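Local structure of methyltransferase domain-containing protein (Serratia marcescens, 7CLU) at residues L29-R34 / F83-E88; A196-P201 / D221-D226; E275-E280 / P330-V335. The protein is an O-methyltransferase of the prodigiosin biosynthetic pathway, probably transferring the methyl group of S-adenosyl-L-methionine to a hydroxyl of its substrate. All blocks are in the same frame, centred on the assembly; numbering follows the deposited sequence.

Interaction 1. Residues L29-R34 / F83-E88; sequences LFDQLR and FLLSDE
Phe-30 lays one face of its ring against the side chain of Leu-84. The methyl CD1 of Leu-84 stands almost over the ring centre, 3.7 Å from the centroid and 12° off the ring normal, which makes this a CH-pi contact. CD2 of Leu-84 reaches CE2 of Phe-30 and its CB lies near CG and CD2 of the ring, so the leucine crosses the ring face at a slant. Leu-29 CD2 is on the opposite face, offset toward the rim.

A polar grip follows one residue on. The carboxylate of Asp-31 takes two bonds from Ser-86, one for each oxygen: the backbone N gives a straight bond to the syn lone pair of OD1 (3.1 Å, 165°), while OG donates to OD2 at 2.9 Å, from the syn side but somewhat out of the carboxylate plane. The Ser-86 chi1 of 65° keeps OG beside its own N-H, so both donors can reach the two oxygens of one carboxylate. Such a two-handed hold fixes the rotation of the carboxylate and pins the start of the 85-88 type I turn.

Leu-85 reaches across with its CD2, which lies 3.4 Å from Phe-30 O and 3.6 Å from Arg-34 CB. Farther out, Arg-34 NH1 and Asp-87 OD2 form a long salt bridge of 3.9 Å; OD2 comes at the guanidinium edge, near its plane, with the two planar groups steeply inclined.

The contact ties the 3-10 turn that follows helix 15-26 to the end of helix 81-84 within the dimerisation domain, whose family belongs to the helix-turn-helix clan. Leu-25 of helix 15-26 touches both Phe-30 and Leu-84, Leu-61 of helix 51-63 adds to the packing on Phe-30, and Leu-76, just after strand 73-75, touches Leu-85.

Interaction 2. Residues A196-P201 / D221-D226; sequences AICELP and DVVEGD
Backbone hydrogen bonds join Ala-196–Pro-201 to Asp-221–Asp-226 as parallel neighbours. Ile-197 is bonded through both its backbone N and its backbone O: the N donates to Asp-221 O (2.7 Å), and the O accepts from Val-223 N (2.8 Å). Glu-199 repeats the pattern, its N bonding to Val-223 O and its O receiving Gly-225 N at 3.0 Å. The first three bonds run nearly along the C=O axis; the last is more bent, 145° at the hydrogen, with its donor above the carbonyl plane, where the second strand has already ended. CA-H...O contacts fill in between, among them Cys-198 CA to Val-223 O.

Apolar contacts lie on the face carrying Ala-196, Cys-198 and Val-223. CB of Cys-198 meets CG2 of Val-223 at 3.9 Å. With SG anti to the backbone N (chi1 -176°), the sulfur comes within 3.7 Å of Gly-225 CA, a close approach that the absence of a side chain there permits. Past the strands, Pro-201 CB touches Glu-224 OE2, and Leu-200 CD2 lies against the carboxylate of Asp-226.

Together with helix 201-214 the strands form a beta-alpha-beta unit of the Rossmann-like sheet. The pairing uses main-chain atoms alone, so the carboxylate of Glu-199 takes no part in it; Glu-199 and Asp-226, at and just past the strand ends, both bind S-adenosyl-L-homocysteine; Ile-228 and Ser-229 N-H groups hold Asp-226 OD1.

Interaction 3. Residues E275-E280 / P330-V335; sequences ETPLNE and PRTLIV
The puckered ring of Pro-277 meets Thr-332 through its CD and CG atoms, CD lying 3.6 Å from Thr-332 CB and 3.7 Å from Thr-332 OG1. The flat groups of the contact turn elsewhere: the guanidinium of Arg-331 makes a cation-pi contact with Phe-156 and a hydrogen bond from NH1 to Ser-274 OG, while the Glu-275 carboxylate accepts the backbone N-H of Leu-246 at OE2 and of His-247 at OE1. These bonds hold the acid beside His-247, the predicted proton acceptor.

Glu-275 and Thr-332 form a hydrogen-bonded antiparallel pair, Glu-275 N to Thr-332 O at 3.0 Å and Thr-332 N to Glu-275 O at 2.7 Å, both nearly straight at about 170°. This is where strand 332-337 runs antiparallel beside strand 270-275, the reversed strand characteristic of the Rossmann-like methyltransferase sheet. Arg-331, just ahead of that strand, binds S-adenosyl-L-homocysteine.

A bend at chi2 (-82°) turns the Glu-275 chain, whose CB and CG both rest on Ile-334 CD1, each at 3.9 Å. The backbones stay close as far as Thr-276 and Arg-331 and part only beyond; Thr-276 CG2 lies 3.4 Å from Pro-330 O, and its OG1 bonds weakly to Trp-244 NE1.

How the interactions relate
Interactions 2 and 3 belong to one seven-stranded sheet, the former at one outer end and the latter toward the other, their centres 25 Å apart. Both contribute residues that bind S-adenosyl-L-homocysteine: Glu-199 and Asp-226 from interaction 2, Arg-331 from interaction 3. Gln-146, another ligand-binding residue, has its side chain about 5 Å from that of Glu-199 but about 9 Å from that of Arg-331. The side chain of Glu-275 is about 4 Å from that of His-247, the predicted proton acceptor. Interaction 1 lies in the dimerisation domain, its centre 36 Å from that of interaction 2 and 34 Å from that of interaction 3, away from these sites.

Interaction 1. Residues L29-R34 / F83-E88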
# COMPACT_ATOMS: atom_id res chain seq x y z
N LEU A 29 4.34 13.59 13.03
CA LEU A 29 3.39 13.42 14.12
C LEU A 29 4.05 12.78 15.33
O LEU A 29 3.84 13.21 16.47
CB LEU A 29 2.20 12.59 13.65
CG LEU A 29 1.16 12.14 14.68
CD1 LEU A 29 -0.23 12.08 14.04
CD2 LEU A 29 1.52 10.81 15.27
N PHE A 30 4.86 11.74 15.11
CA PHE A 30 5.49 11.07 16.22
C PHE A 30 6.46 11.98 16.96
O PHE A 30 6.78 11.70 18.12
CB PHE A 30 6.18 9.80 15.74
CG PHE A 30 5.31 8.95 14.87
CD1 PHE A 30 4.30 8.17 15.42
CD2 PHE A 30 5.48 8.93 13.49
CE1 PHE A 30 3.49 7.39 14.63
CE2 PHE A 30 4.68 8.15 12.69
CZ PHE A 30 3.67 7.38 13.26
N ASP A 31 6.93 13.06 16.33
CA ASP A 31 7.81 14.00 17.02
C ASP A 31 7.13 14.60 18.25
O ASP A 31 7.79 14.85 19.26
CB ASP A 31 8.25 15.11 16.07
CG ASP A 31 9.30 14.64 15.05
OD1 ASP A 31 9.87 13.54 15.22
OD2 ASP A 31 9.55 15.40 14.09
N GLN A 32 5.82 14.84 18.17
CA GLN A 32 5.07 15.47 19.25
C GLN A 32 4.96 14.60 20.49
O GLN A 32 4.50 15.09 21.53
CB GLN A 32 3.67 15.83 18.77
CG GLN A 32 3.65 16.51 17.42
CD GLN A 32 4.71 17.60 17.30
OE1 GLN A 32 4.79 18.49 18.15
NE2 GLN A 32 5.55 17.51 16.27
N LEU A 33 5.37 13.34 20.41
CA LEU A 33 5.32 12.42 21.54
C LEU A 33 6.70 12.00 22.02
O LEU A 33 6.80 11.09 22.85
CB LEU A 33 4.50 11.18 21.18
CG LEU A 33 3.04 11.41 20.79
CD1 LEU A 33 2.42 10.11 20.29
CD2 LEU A 33 2.23 12.00 21.97
N ARG A 34 7.76 12.61 21.49
CA ARG A 34 9.13 12.16 21.85
C ARG A 34 9.44 12.46 23.32
O ARG A 34 10.27 11.74 23.90
CB ARG A 34 10.17 12.84 20.95
CG ARG A 34 10.63 14.20 21.46
CD ARG A 34 11.06 15.13 20.34
NE ARG A 34 12.49 15.09 20.11
CZ ARG A 34 13.36 15.93 20.66
NH1 ARG A 34 14.65 15.81 20.38
NH2 ARG A 34 12.95 16.87 21.49
N PHE A 83 12.91 4.58 14.44
CA PHE A 83 12.50 4.77 13.06
C PHE A 83 11.32 5.71 12.84
O PHE A 83 11.05 6.06 11.69
CB PHE A 83 12.21 3.40 12.40
CG PHE A 83 11.14 2.59 13.06
CD1 PHE A 83 9.79 2.74 12.70
CD2 PHE A 83 11.47 1.63 14.00
CE1 PHE A 83 8.80 1.96 13.30
CE2 PHE A 83 10.49 0.85 14.60
CZ PHE A 83 9.15 1.02 14.24
N LEU A 84 10.64 6.17 13.90
CA LEU A 84 9.53 7.11 13.74
C LEU A 84 9.88 8.54 14.13
O LEU A 84 9.11 9.45 13.79
CB LEU A 84 8.31 6.67 14.56
CG LEU A 84 7.69 5.33 14.17
CD1 LEU A 84 6.39 5.08 14.95
CD2 LEU A 84 7.45 5.34 12.69
N LEU A 85 10.97 8.77 14.83
CA LEU A 85 11.39 10.12 15.21
C LEU A 85 12.34 10.67 14.16
O LEU A 85 13.24 9.96 13.70
CB LEU A 85 12.06 10.10 16.58
CG LEU A 85 11.11 9.82 17.76
CD1 LEU A 85 11.90 9.64 19.05
CD2 LEU A 85 10.09 10.94 17.88
N SER A 86 12.17 11.94 13.81
CA SER A 86 12.84 12.50 12.65
C SER A 86 14.32 12.81 12.89
O SER A 86 15.03 13.09 11.91
CB SER A 86 12.11 13.75 12.17
OG SER A 86 12.18 14.77 13.14
N ASP A 87 14.79 12.76 14.13
CA ASP A 87 16.20 12.97 14.41
C ASP A 87 16.93 11.66 14.68
O ASP A 87 18.15 11.67 14.87
CB ASP A 87 16.38 13.91 15.60
CG ASP A 87 15.97 13.26 16.91
OD1 ASP A 87 14.99 12.47 16.92
OD2 ASP A 87 16.63 13.53 17.94
N GLU A 88 16.22 10.55 14.70
CA GLU A 88 16.87 9.28 14.93
C GLU A 88 17.51 8.79 13.63
O GLU A 88 16.95 8.95 12.55
CB GLU A 88 15.87 8.25 15.45
CG GLU A 88 15.34 8.58 16.84
CD GLU A 88 16.42 8.56 17.91
OE1 GLU A 88 17.32 7.69 17.83
OE2 GLU A 88 16.36 9.41 18.82
O HOH W 1 8.14 11.68 13.57

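Interaction 2. Residues A196-P201 / D221-D226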
# COMPACT_ATOMS: atom_id res chain seq x y z
N ALA A 196 39.24 2.20 -2.50
CA ALA A 196 38.86 3.29 -3.37
C ALA A 196 37.37 3.21 -3.67
O ALA A 196 36.76 2.14 -3.62
CB ALA A 196 39.66 3.27 -4.68
N ILE A 197 36.80 4.36 -3.99
CA ILE A 197 35.45 4.42 -4.53
C ILE A 197 35.51 5.17 -5.85
O ILE A 197 36.18 6.20 -5.95
CB ILE A 197 34.49 5.12 -3.55
CG1 ILE A 197 34.41 4.32 -2.23
CG2 ILE A 197 33.13 5.29 -4.20
CD1 ILE A 197 33.89 5.13 -1.09
N CYS A 198 34.80 4.66 -6.86
CA CYS A 198 34.66 5.34 -8.14
C CYS A 198 33.30 6.04 -8.20
O CYS A 198 32.26 5.39 -8.08
CB CYS A 198 34.79 4.35 -9.30
SG CYS A 198 34.74 5.18 -10.91
N GLU A 199 33.32 7.37 -8.37
CA GLU A 199 32.09 8.17 -8.41
C GLU A 199 32.05 8.98 -9.70
O GLU A 199 33.10 9.32 -10.25
CB GLU A 199 31.97 9.14 -7.23
CG GLU A 199 31.62 8.49 -5.91
CD GLU A 199 30.34 7.69 -5.97
OE1 GLU A 199 29.31 8.26 -6.39
OE2 GLU A 199 30.37 6.49 -5.62
N LEU A 200 30.84 9.30 -10.14
CA LEU A 200 30.67 10.27 -11.21
C LEU A 200 31.37 11.57 -10.84
O LEU A 200 31.36 11.96 -9.67
CB LEU A 200 29.18 10.55 -11.47
CG LEU A 200 28.33 9.49 -12.17
CD1 LEU A 200 26.89 9.99 -12.27
CD2 LEU A 200 28.89 9.16 -13.54
N PRO A 201 32.00 12.26 -11.80
CA PRO A 201 32.68 13.53 -11.47
C PRO A 201 31.83 14.53 -10.70
O PRO A 201 32.38 15.33 -9.95
CB PRO A 201 33.09 14.07 -12.85
CG PRO A 201 32.67 13.02 -13.86
CD PRO A 201 32.35 11.77 -13.13
N ASP A 221 40.44 6.25 -1.27
CA ASP A 221 40.51 7.21 -2.36
C ASP A 221 39.18 7.30 -3.10
O ASP A 221 38.43 6.33 -3.20
CB ASP A 221 41.61 6.83 -3.35
CG ASP A 221 43.00 6.93 -2.76
OD1 ASP A 221 43.27 7.88 -2.00
OD2 ASP A 221 43.83 6.04 -3.06
N VAL A 222 38.90 8.49 -3.62
CA VAL A 222 37.78 8.70 -4.52
C VAL A 222 38.36 8.97 -5.90
O VAL A 222 39.12 9.93 -6.08
CB VAL A 222 36.88 9.86 -4.06
CG1 VAL A 222 35.62 9.92 -4.92
CG2 VAL A 222 36.52 9.68 -2.60
N VAL A 223 38.03 8.11 -6.85
CA VAL A 223 38.41 8.34 -8.24
C VAL A 223 37.15 8.61 -9.04
O VAL A 223 36.04 8.24 -8.67
CB VAL A 223 39.18 7.15 -8.83
CG1 VAL A 223 40.48 6.92 -8.03
CG2 VAL A 223 38.30 5.92 -8.88
N GLU A 224 37.34 9.26 -10.18
CA GLU A 224 36.21 9.67 -10.99
C GLU A 224 36.09 8.78 -12.21
O GLU A 224 37.09 8.29 -12.75
CB GLU A 224 36.34 11.14 -11.36
CG GLU A 224 36.35 12.02 -10.11
CD GLU A 224 36.63 13.48 -10.39
OE1 GLU A 224 37.39 14.10 -9.62
OE2 GLU A 224 36.08 14.00 -11.38
N GLY A 225 34.85 8.53 -12.61
CA GLY A 225 34.60 7.62 -13.70
C GLY A 225 33.11 7.50 -13.96
O GLY A 225 32.28 8.16 -13.31
N ASP A 226 32.79 6.62 -14.91
CA ASP A 226 31.43 6.49 -15.44
C ASP A 226 31.27 5.06 -15.93
O ASP A 226 31.91 4.68 -16.91
CB ASP A 226 31.21 7.49 -16.57
CG ASP A 226 29.73 7.74 -16.88
OD1 ASP A 226 28.94 6.77 -16.98
OD2 ASP A 226 29.38 8.93 -17.06

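Interaction 3. Residues E275-E280 / P330-V335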
# COMPACT_ATOMS: atom_id res chain seq x y z
N GLU A 275 23.41 -8.23 -5.57
CA GLU A 275 22.04 -8.03 -6.02
C GLU A 275 21.12 -8.84 -5.12
O GLU A 275 21.57 -9.59 -4.24
CB GLU A 275 21.83 -8.45 -7.49
CG GLU A 275 22.70 -7.72 -8.51
CD GLU A 275 22.14 -6.36 -8.88
OE1 GLU A 275 20.90 -6.26 -9.05
OE2 GLU A 275 22.93 -5.40 -8.99
N THR A 276 19.81 -8.65 -5.33
CA THR A 276 18.76 -9.41 -4.65
C THR A 276 18.00 -10.19 -5.72
O THR A 276 16.94 -9.74 -6.18
CB THR A 276 17.80 -8.51 -3.87
OG1 THR A 276 17.18 -7.56 -4.77
CG2 THR A 276 18.53 -7.78 -2.75
N PRO A 277 18.49 -11.35 -6.13
CA PRO A 277 17.85 -12.06 -7.25
C PRO A 277 16.51 -12.66 -6.87
O PRO A 277 16.24 -12.98 -5.71
CB PRO A 277 18.86 -13.17 -7.59
CG PRO A 277 20.17 -12.72 -6.95
CD PRO A 277 19.78 -11.95 -5.74
N LEU A 278 15.68 -12.83 -7.89
CA LEU A 278 14.57 -13.77 -7.78
C LEU A 278 15.12 -15.18 -7.56
O LEU A 278 16.23 -15.50 -7.98
CB LEU A 278 13.73 -13.73 -9.04
CG LEU A 278 13.20 -12.34 -9.40
CD1 LEU A 278 12.66 -12.30 -10.81
CD2 LEU A 278 12.13 -11.98 -8.40
N ASN A 279 14.31 -16.02 -6.94
CA ASN A 279 14.75 -17.38 -6.65
C ASN A 279 14.80 -18.22 -7.94
O ASN A 279 14.57 -17.72 -9.05
CB ASN A 279 13.86 -18.02 -5.58
CG ASN A 279 12.39 -18.05 -5.98
OD1 ASN A 279 12.05 -18.06 -7.16
ND2 ASN A 279 11.50 -18.05 -4.98
N GLU A 280 15.08 -19.51 -7.76
CA GLU A 280 15.44 -20.38 -8.88
C GLU A 280 14.31 -20.53 -9.90
O GLU A 280 14.56 -20.53 -11.11
CB GLU A 280 15.85 -21.75 -8.33
CG GLU A 280 16.26 -22.76 -9.40
CD GLU A 280 17.33 -23.72 -8.91
OE1 GLU A 280 17.04 -24.52 -7.99
OE2 GLU A 280 18.45 -23.68 -9.46
N PRO A 330 20.65 -9.51 3.03
CA PRO A 330 19.64 -9.66 1.98
C PRO A 330 20.21 -9.74 0.57
O PRO A 330 19.44 -10.04 -0.36
CB PRO A 330 18.77 -8.41 2.15
CG PRO A 330 19.70 -7.37 2.69
CD PRO A 330 20.73 -8.12 3.53
N ARG A 331 21.50 -9.48 0.37
CA ARG A 331 22.04 -9.53 -0.98
C ARG A 331 22.71 -10.88 -1.26
O ARG A 331 23.05 -11.64 -0.35
CB ARG A 331 23.05 -8.39 -1.22
CG ARG A 331 22.43 -7.01 -1.14
CD ARG A 331 23.32 -5.93 -1.69
NE ARG A 331 22.90 -4.62 -1.20
CZ ARG A 331 23.49 -3.48 -1.51
NH1 ARG A 331 24.54 -3.46 -2.32
NH2 ARG A 331 23.04 -2.35 -0.98
N THR A 332 22.88 -11.16 -2.55
CA THR A 332 23.58 -12.31 -3.07
C THR A 332 24.73 -11.81 -3.94
O THR A 332 24.57 -10.84 -4.68
CB THR A 332 22.62 -13.19 -3.88
OG1 THR A 332 21.56 -13.62 -3.02
CG2 THR A 332 23.32 -14.39 -4.45
N LEU A 333 25.89 -12.44 -3.85
CA LEU A 333 27.06 -12.01 -4.60
C LEU A 333 27.12 -12.76 -5.92
O LEU A 333 27.03 -14.00 -5.95
CB LEU A 333 28.35 -12.22 -3.80
CG LEU A 333 28.52 -11.53 -2.44
CD1 LEU A 333 29.94 -11.71 -1.93
CD2 LEU A 333 28.12 -10.04 -2.46
N ILE A 334 27.25 -12.03 -7.02
CA ILE A 334 27.55 -12.61 -8.32
C ILE A 334 28.99 -12.26 -8.63
O ILE A 334 29.36 -11.08 -8.59
CB ILE A 334 26.56 -12.14 -9.40
CG1 ILE A 334 25.13 -12.47 -8.96
CG2 ILE A 334 26.83 -12.86 -10.67
CD1 ILE A 334 24.21 -11.27 -8.87
N VAL A 335 29.82 -13.28 -8.88
CA VAL A 335 31.27 -13.15 -8.87
C VAL A 335 31.82 -13.71 -10.17
O VAL A 335 31.36 -14.76 -10.65
CB VAL A 335 31.89 -13.91 -7.67
CG1 VAL A 335 33.41 -13.76 -7.64
CG2 VAL A 335 31.24 -13.47 -6.37